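Local coordinates for protein post-proline cleaving enzyme (Rickettsia typhi, PDB 4HVT) that probably acts as a serine-type oligopeptidase, hydrolysing peptides on the C-terminal side of proline, at residues Q94-R99 with L115-K120; L145-F150 with F187-W192; A454-G459 with F542-E547. All blocks are in the same frame, centred on the assembly; numbering follows the deposited sequence.

How the contacts relate
From the N terminus, the three contacts come in series: each closes before the next opens, so none nests in or crosses another. Contact 1 closes a 15-residue excursion within the first four-stranded sheet of the propeller. Contact 2 closes a 36-residue span that completes the second propeller sheet and leads into the third. These two are neighbours, with centres about 16 Å apart; Ile116, Trp97 and Phe118 of contact 1 pack on Ile146 and Met148 of the strand used by contact 2. Contact 3 closes an 82-residue span in the alpha/beta-hydrolase part, on the opposite side of the chain's centre, its centre about 46 Å and 43 Å from those of contacts 1 and 2; there it ties a hairpin at the sheet's edge to helix 536-551.

Contact 1 (Q94-R99 with L115-K120)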
# COMPACT_ATOMS: atom_id res chain seq x y z
N GLN A 94 -2.43 10.03 17.25
CA GLN A 94 -2.89 10.50 15.95
C GLN A 94 -1.71 11.09 15.18
O GLN A 94 -1.59 10.91 13.99
CB GLN A 94 -4.03 11.49 16.12
CG GLN A 94 -4.89 11.56 14.88
CD GLN A 94 -5.58 10.23 14.61
OE1 GLN A 94 -6.34 9.75 15.43
NE2 GLN A 94 -5.18 9.58 13.52
N GLY A 95 -0.82 11.78 15.92
CA GLY A 95 0.49 12.15 15.38
C GLY A 95 0.80 13.63 15.20
O GLY A 95 -0.09 14.49 15.23
N LEU A 96 2.09 13.89 14.96
CA LEU A 96 2.65 15.20 14.79
C LEU A 96 3.31 15.29 13.43
O LEU A 96 4.20 14.50 13.12
CB LEU A 96 3.77 15.42 15.82
CG LEU A 96 3.36 15.37 17.29
CD1 LEU A 96 4.60 15.51 18.18
CD2 LEU A 96 2.30 16.40 17.64
N TRP A 97 2.91 16.27 12.64
CA TRP A 97 3.69 16.66 11.47
C TRP A 97 4.68 17.75 11.89
O TRP A 97 4.32 18.75 12.51
CB TRP A 97 2.76 17.12 10.36
CG TRP A 97 3.44 17.51 9.06
CD1 TRP A 97 4.25 16.74 8.29
CD2 TRP A 97 3.24 18.74 8.33
NE1 TRP A 97 4.65 17.45 7.16
CE2 TRP A 97 4.00 18.65 7.14
CE3 TRP A 97 2.48 19.91 8.58
CZ2 TRP A 97 4.07 19.71 6.22
CZ3 TRP A 97 2.54 20.94 7.67
CH2 TRP A 97 3.31 20.82 6.48
N ARG A 98 5.96 17.46 11.63
CA ARG A 98 7.06 18.24 12.23
C ARG A 98 8.29 18.32 11.31
O ARG A 98 8.37 17.63 10.27
CB ARG A 98 7.39 17.69 13.61
CG ARG A 98 7.89 16.29 13.59
CD ARG A 98 8.12 15.72 15.01
NE ARG A 98 8.89 14.54 14.82
CZ ARG A 98 9.50 13.85 15.79
NH1 ARG A 98 9.38 14.23 17.05
NH2 ARG A 98 10.19 12.76 15.47
N ARG A 99 9.15 19.27 11.62
CA ARG A 99 10.35 19.47 10.82
C ARG A 99 11.57 19.88 11.62
O ARG A 99 11.48 20.44 12.74
CB ARG A 99 10.09 20.50 9.70
CG ARG A 99 9.93 21.90 10.20
CD ARG A 99 9.75 22.88 9.06
NE ARG A 99 9.86 24.24 9.54
CZ ARG A 99 10.05 25.27 8.73
NH1 ARG A 99 10.09 25.07 7.43
NH2 ARG A 99 10.19 26.48 9.22
N LEU A 115 4.53 21.25 13.57
CA LEU A 115 3.76 22.08 12.63
C LEU A 115 2.26 21.88 12.81
O LEU A 115 1.53 22.84 12.91
CB LEU A 115 4.16 21.75 11.21
CG LEU A 115 5.63 21.92 10.86
CD1 LEU A 115 5.95 21.43 9.47
CD2 LEU A 115 6.05 23.39 11.09
N ILE A 116 1.82 20.62 12.84
CA ILE A 116 0.45 20.27 13.11
C ILE A 116 0.39 19.09 14.05
O ILE A 116 0.99 18.04 13.78
CB ILE A 116 -0.40 19.92 11.86
CG1 ILE A 116 -0.40 21.09 10.87
CG2 ILE A 116 -1.81 19.66 12.33
CD1 ILE A 116 -0.97 20.79 9.50
N ASP A 117 -0.34 19.28 15.16
CA ASP A 117 -0.63 18.22 16.13
C ASP A 117 -2.05 17.69 15.85
O ASP A 117 -3.07 18.35 16.19
CB ASP A 117 -0.50 18.77 17.56
CG ASP A 117 -0.75 17.74 18.65
OD1 ASP A 117 -1.47 16.76 18.43
OD2 ASP A 117 -0.22 17.91 19.81
N PHE A 118 -2.12 16.47 15.33
CA PHE A 118 -3.41 15.89 14.92
C PHE A 118 -4.20 15.38 16.11
O PHE A 118 -5.41 15.26 16.04
CB PHE A 118 -3.25 14.78 13.84
CG PHE A 118 -2.93 15.35 12.52
CD1 PHE A 118 -1.61 15.70 12.20
CD2 PHE A 118 -3.92 15.65 11.61
CE1 PHE A 118 -1.32 16.33 10.99
CE2 PHE A 118 -3.61 16.26 10.39
CZ PHE A 118 -2.32 16.61 10.09
N ASP A 119 -3.52 15.13 17.23
CA ASP A 119 -4.24 14.79 18.47
C ASP A 119 -5.04 15.99 18.98
O ASP A 119 -6.18 15.85 19.39
CB ASP A 119 -3.26 14.29 19.50
CG ASP A 119 -2.58 13.03 19.04
OD1 ASP A 119 -3.14 11.94 19.24
OD2 ASP A 119 -1.48 13.14 18.46
N LYS A 120 -4.42 17.17 18.95
CA LYS A 120 -5.11 18.41 19.31
C LYS A 120 -6.27 18.72 18.38
O LYS A 120 -7.36 19.12 18.83
CB LYS A 120 -4.15 19.59 19.27
CG LYS A 120 -3.40 19.82 20.55
CD LYS A 120 -2.47 21.02 20.43
CE LYS A 120 -1.51 21.07 21.60
NZ LYS A 120 -0.19 21.61 21.20
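Leu115 lies over the indole of Trp97, its CD1 3.8 Å from the centroid of the six-membered ring and almost on the ring normal, a CH-pi contact. In Trp97, chi1 of -178° places CG opposite the backbone N, beside the carbonyl carbon, and chi2 of 57° turns the six-membered ring to Leu115. Ile116 CG1 lies in the ring plane at its edge; Ile116 CD1 touches Trp97 CE3 at 3.7 Å. Tyr131, Tyr144 and Trp161 pack round the same indole, so this face of the sheet is the tight one. The strands are the third and fourth of the first beta-propeller blade, running antiparallel, and a classic beta bulge interrupts their pairing. Trp97 O takes two donors, Leu115 N at 2.7 Å and Ile116 N at 3.1 Å, and both residues face Trp97.

Past the bulge, Phe118 N donates to Gly95 O at 2.8 Å just as the chain turns into helix 118-125. Asp119 then reaches back with both carboxylate oxygens: OD1 receives Gln94 N on its syn side at 2.8 Å, while OD2 receives Gly95 N, 3.0 Å away, from above the carboxylate plane. The far end of Gln94 turns off to Ser686 O of the hydrolase part. On the other face, that of Leu96 and Asp117, contact is sparser and partly exposed. Leu96 offers one methyl, CD2, to the carboxylate of Asp117, which N-caps the helix by accepting from Lys120 N and has a long salt bridge from its OD2 to the NZ of the exposed Lys120.

Contact 2 (L145-F150 with F187-W192); sequences LISMSF and FTYPTW
Leu145 pushes its branched end against Trp192 and Pro190 where two neighbouring blades of the beta-propeller stack. Strand 145-150 belongs to the second blade and strand 190-192 opens the third. Their axes run nearly antiparallel but stay 8.8 Å apart, so side chains, not a shared sheet, fill the gap. With chi1 at -62°, CG of Leu145 lies anti to its carbonyl carbon, and the nearly extended second torsion carries CD1 over the indole. That methyl stands 3.6 Å from the centroid of the five-membered ring, a CH-pi contact tilted 22° off the normal and offset toward the rim. Leu145 CG also touches the ring, 3.4 Å from Trp192 CZ2, while CD2 extends along the six-membered part. The Trp192 ring stands roughly perpendicular to its own CA-CB-CG plane (chi2 93°), and its rotation is held by NE1, which donates to Ser135 O on the neighbouring strand 129-136. Ile198 of the third blade touches both Leu145 and Trp192, adding to the apolar packing between the blades.

Pro190 meets Leu145 as well. Pro190 CG lies 3.7 Å from Leu145 CD1, so one methyl is shared between proline and indole. Further along, the contact turns polar. Ser147 points its side chain at the third blade, and OG approaches the edge of the Tyr189 ring, near its plane, 3.6 Å from Tyr189 CD1. The hydroxyl reaches the other segment through a water: Ser147 OG, of a buried serine, donates to a water 2.7 Å away, and that water in turn donates to Thr188 O, also at 2.7 Å.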
# COMPACT_ATOMS: atom_id res chain seq x y z
N LEU A 145 -1.67 22.21 1.12
CA LEU A 145 -2.99 21.60 1.28
C LEU A 145 -2.78 20.35 2.11
O LEU A 145 -2.03 19.47 1.70
CB LEU A 145 -3.59 21.26 -0.08
CG LEU A 145 -3.78 22.51 -0.92
CD1 LEU A 145 -3.93 22.12 -2.39
CD2 LEU A 145 -4.93 23.39 -0.45
N ILE A 146 -3.39 20.29 3.29
CA ILE A 146 -3.22 19.16 4.18
C ILE A 146 -4.37 18.19 3.98
O ILE A 146 -5.48 18.55 4.29
CB ILE A 146 -3.17 19.57 5.69
CG1 ILE A 146 -2.25 20.78 5.93
CG2 ILE A 146 -2.81 18.38 6.55
CD1 ILE A 146 -0.80 20.56 5.63
N SER A 147 -4.08 16.99 3.48
CA SER A 147 -5.08 15.92 3.34
C SER A 147 -5.33 15.21 4.65
O SER A 147 -4.40 14.93 5.42
CB SER A 147 -4.66 14.91 2.30
OG SER A 147 -4.68 15.50 1.00
N MET A 148 -6.60 14.92 4.89
CA MET A 148 -7.09 14.38 6.16
C MET A 148 -8.29 13.47 5.92
O MET A 148 -9.03 13.62 4.93
CB MET A 148 -7.51 15.49 7.12
CG MET A 148 -6.36 16.35 7.58
SD MET A 148 -6.98 17.74 8.57
CE MET A 148 -7.61 18.82 7.40
N SER A 149 -8.49 12.53 6.83
CA SER A 149 -9.70 11.71 6.82
C SER A 149 -10.21 11.57 8.24
O SER A 149 -9.47 11.74 9.22
CB SER A 149 -9.40 10.34 6.23
OG SER A 149 -8.41 9.64 7.01
N PHE A 150 -11.48 11.22 8.38
CA PHE A 150 -11.99 10.83 9.70
C PHE A 150 -11.69 9.34 9.87
O PHE A 150 -12.17 8.49 9.10
CB PHE A 150 -13.47 11.15 9.84
CG PHE A 150 -13.77 12.62 9.78
CD1 PHE A 150 -13.14 13.50 10.65
CD2 PHE A 150 -14.64 13.13 8.82
CE1 PHE A 150 -13.38 14.87 10.58
CE2 PHE A 150 -14.90 14.51 8.76
CZ PHE A 150 -14.27 15.37 9.64
N PHE A 187 -10.38 9.09 -1.74
CA PHE A 187 -9.10 9.53 -2.31
C PHE A 187 -9.25 10.80 -3.16
O PHE A 187 -8.59 10.99 -4.18
CB PHE A 187 -8.41 8.38 -3.03
CG PHE A 187 -8.14 7.20 -2.14
CD1 PHE A 187 -7.27 7.31 -1.06
CD2 PHE A 187 -8.83 6.03 -2.31
CE1 PHE A 187 -7.02 6.24 -0.22
CE2 PHE A 187 -8.61 4.97 -1.47
CZ PHE A 187 -7.73 5.08 -0.43
N THR A 188 -10.05 11.71 -2.65
CA THR A 188 -10.06 13.11 -3.13
C THR A 188 -8.77 13.73 -2.68
O THR A 188 -8.52 13.82 -1.47
CB THR A 188 -11.22 13.90 -2.56
OG1 THR A 188 -12.45 13.43 -3.16
CG2 THR A 188 -11.04 15.37 -2.92
N TYR A 189 -7.94 14.09 -3.64
CA TYR A 189 -6.69 14.80 -3.41
C TYR A 189 -6.59 16.01 -4.34
O TYR A 189 -6.97 15.92 -5.54
CB TYR A 189 -5.48 13.91 -3.73
CG TYR A 189 -5.19 12.78 -2.80
CD1 TYR A 189 -4.63 13.00 -1.55
CD2 TYR A 189 -5.39 11.49 -3.22
CE1 TYR A 189 -4.32 11.90 -0.71
CE2 TYR A 189 -5.09 10.41 -2.40
CZ TYR A 189 -4.56 10.62 -1.17
OH TYR A 189 -4.30 9.50 -0.41
N PRO A 190 -6.11 17.14 -3.80
CA PRO A 190 -6.01 18.35 -4.65
C PRO A 190 -4.61 18.55 -5.22
O PRO A 190 -3.61 18.12 -4.61
CB PRO A 190 -6.32 19.47 -3.68
CG PRO A 190 -5.74 18.95 -2.36
CD PRO A 190 -6.02 17.47 -2.38
N THR A 191 -4.58 19.25 -6.37
CA THR A 191 -3.39 19.63 -7.07
C THR A 191 -3.40 21.15 -7.26
O THR A 191 -4.36 21.72 -7.70
CB THR A 191 -3.28 18.90 -8.42
OG1 THR A 191 -3.13 17.50 -8.16
CG2 THR A 191 -2.06 19.39 -9.24
N TRP A 192 -2.30 21.82 -6.87
CA TRP A 192 -2.21 23.25 -7.12
C TRP A 192 -2.05 23.56 -8.63
O TRP A 192 -1.27 22.90 -9.33
CB TRP A 192 -1.03 23.87 -6.39
CG TRP A 192 -1.09 23.91 -4.92
CD1 TRP A 192 -0.59 22.98 -4.08
CD2 TRP A 192 -1.68 24.92 -4.10
NE1 TRP A 192 -0.76 23.35 -2.79
CE2 TRP A 192 -1.48 24.52 -2.76
CE3 TRP A 192 -2.39 26.09 -4.35
CZ2 TRP A 192 -1.91 25.27 -1.70
CZ3 TRP A 192 -2.82 26.84 -3.27
CH2 TRP A 192 -2.55 26.42 -1.96
O HOH W 1 -7.26 15.39 0.28

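Contact 3 (A454-G459 with F542-E547); sequences ATSFDG and FFAVSE
Ala454 and Ser456 meet Ala544 and Val545 without any aromatic ring between them; the flat groups stand to the sides. The Phe457 ring has Asp458 CB over the centre of one face, 4.0 Å above the plane, and Ser456 OG in plane at its edge. On the helix, the Phe542 ring has Ser546 OG above one face, offset toward the rim, while the ring itself packs on Leu571 and Ala575 of helix 567-578. Phe542 and Ser546 are bound to each other besides: Phe542 O takes both Ser546 N, in the usual helical bond, and Ser546 OG at 3.1 Å, the latter from above the carbonyl plane.

Between these groups the interface is small, with the Ala454, Ala544 and Val545 methyls meeting each other and backbone atoms. Ala544 points its CB into the chain just as strand 447-455 ends, 3.5 Å from Thr455 O and 3.8 Å from Ser456 CA. Ala454 CB answers from the strand, resting 3.8 Å from CG2 of Val545. With CG1 opposite the backbone N (chi1 176°), Val545 CG2 is left beside that N and meets Ala454. Strand 447-455 is the edge strand of the eight-stranded alpha/beta-hydrolase sheet, and helix 536-551 packs against the end of that strand. From Ser456 on, the chain makes a type I beta turn to Gly459, closed by Gly459 N to Ser456 O at 3.0 Å, which leads into strand 461-469; Ile462 and Tyr464 of that strand also touch Val545.

With a side chain as small as Ala544's at the closest point, the backbones come close, Ser456 CA lying 5.2 Å from Ala544 CA. Attraction across these two segments is therefore van der Waals in kind, and directional anchoring comes from next door, where Ser456 OG hydrogen-bonds Asp541 OD1 on the same helix.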
# COMPACT_ATOMS: atom_id res chain seq x y z
N ALA A 454 10.84 -22.67 -3.91
CA ALA A 454 10.05 -23.89 -3.93
C ALA A 454 9.74 -24.21 -5.39
O ALA A 454 9.82 -23.36 -6.24
CB ALA A 454 8.78 -23.65 -3.14
N THR A 455 9.35 -25.46 -5.66
CA THR A 455 8.85 -25.89 -6.96
C THR A 455 7.35 -26.05 -6.93
O THR A 455 6.76 -26.87 -6.21
CB THR A 455 9.62 -27.13 -7.46
OG1 THR A 455 11.02 -26.79 -7.45
CG2 THR A 455 9.24 -27.44 -8.85
N SER A 456 6.69 -25.29 -7.78
CA SER A 456 5.24 -25.32 -7.79
C SER A 456 4.74 -26.45 -8.66
O SER A 456 5.53 -27.19 -9.30
CB SER A 456 4.66 -23.98 -8.22
OG SER A 456 3.27 -23.87 -7.87
N PHE A 457 3.43 -26.61 -8.65
CA PHE A 457 2.73 -27.69 -9.34
C PHE A 457 3.06 -27.84 -10.82
O PHE A 457 2.95 -28.97 -11.34
CB PHE A 457 1.21 -27.56 -9.20
CG PHE A 457 0.61 -26.51 -10.09
CD1 PHE A 457 0.91 -25.16 -9.91
CD2 PHE A 457 -0.28 -26.85 -11.13
CE1 PHE A 457 0.36 -24.16 -10.70
CE2 PHE A 457 -0.83 -25.83 -11.94
CZ PHE A 457 -0.52 -24.51 -11.72
N ASP A 458 3.44 -26.74 -11.48
CA ASP A 458 3.78 -26.70 -12.93
C ASP A 458 5.29 -26.59 -13.19
O ASP A 458 5.72 -26.24 -14.30
CB ASP A 458 3.01 -25.57 -13.64
CG ASP A 458 3.39 -24.18 -13.14
OD1 ASP A 458 4.15 -24.10 -12.14
OD2 ASP A 458 2.90 -23.18 -13.71
N GLY A 459 6.11 -26.86 -12.18
CA GLY A 459 7.58 -26.76 -12.32
C GLY A 459 8.23 -25.38 -12.12
O GLY A 459 9.48 -25.27 -11.96
N PHE A 542 1.51 -21.01 -3.02
CA PHE A 542 1.55 -20.88 -1.57
C PHE A 542 1.65 -22.29 -0.93
O PHE A 542 2.42 -22.48 -0.03
CB PHE A 542 0.26 -20.18 -1.13
CG PHE A 542 0.29 -19.70 0.30
CD1 PHE A 542 1.13 -18.67 0.70
CD2 PHE A 542 -0.56 -20.24 1.22
CE1 PHE A 542 1.13 -18.20 1.99
CE2 PHE A 542 -0.51 -19.81 2.55
CZ PHE A 542 0.31 -18.79 2.92
N PHE A 543 0.90 -23.26 -1.42
CA PHE A 543 1.00 -24.64 -0.91
C PHE A 543 2.42 -25.22 -1.14
O PHE A 543 2.97 -25.94 -0.28
CB PHE A 543 -0.04 -25.57 -1.55
CG PHE A 543 -1.46 -25.12 -1.37
CD1 PHE A 543 -1.91 -24.62 -0.15
CD2 PHE A 543 -2.35 -25.18 -2.43
CE1 PHE A 543 -3.20 -24.24 0.02
CE2 PHE A 543 -3.66 -24.80 -2.26
CZ PHE A 543 -4.09 -24.29 -1.06
N ALA A 544 2.99 -24.96 -2.32
CA ALA A 544 4.35 -25.41 -2.64
C ALA A 544 5.37 -24.93 -1.59
O ALA A 544 6.19 -25.68 -1.16
CB ALA A 544 4.75 -24.96 -4.03
N VAL A 545 5.30 -23.67 -1.22
CA VAL A 545 6.13 -23.16 -0.15
C VAL A 545 5.79 -23.81 1.22
O VAL A 545 6.71 -24.24 1.96
CB VAL A 545 6.06 -21.61 -0.11
CG1 VAL A 545 6.86 -21.10 1.05
CG2 VAL A 545 6.62 -21.02 -1.41
N SER A 546 4.51 -23.91 1.56
CA SER A 546 4.08 -24.50 2.83
C SER A 546 4.66 -25.93 2.96
O SER A 546 5.27 -26.30 3.97
CB SER A 546 2.54 -24.50 2.94
OG SER A 546 2.00 -23.17 2.95
N GLU A 547 4.50 -26.72 1.91
CA GLU A 547 4.94 -28.13 1.91
C GLU A 547 6.43 -28.23 1.99
O GLU A 547 6.95 -29.18 2.63
CB GLU A 547 4.47 -28.81 0.63
CG GLU A 547 2.97 -29.04 0.65
CD GLU A 547 2.43 -29.61 -0.63
OE1 GLU A 547 2.91 -29.26 -1.73
OE2 GLU A 547 1.45 -30.39 -0.53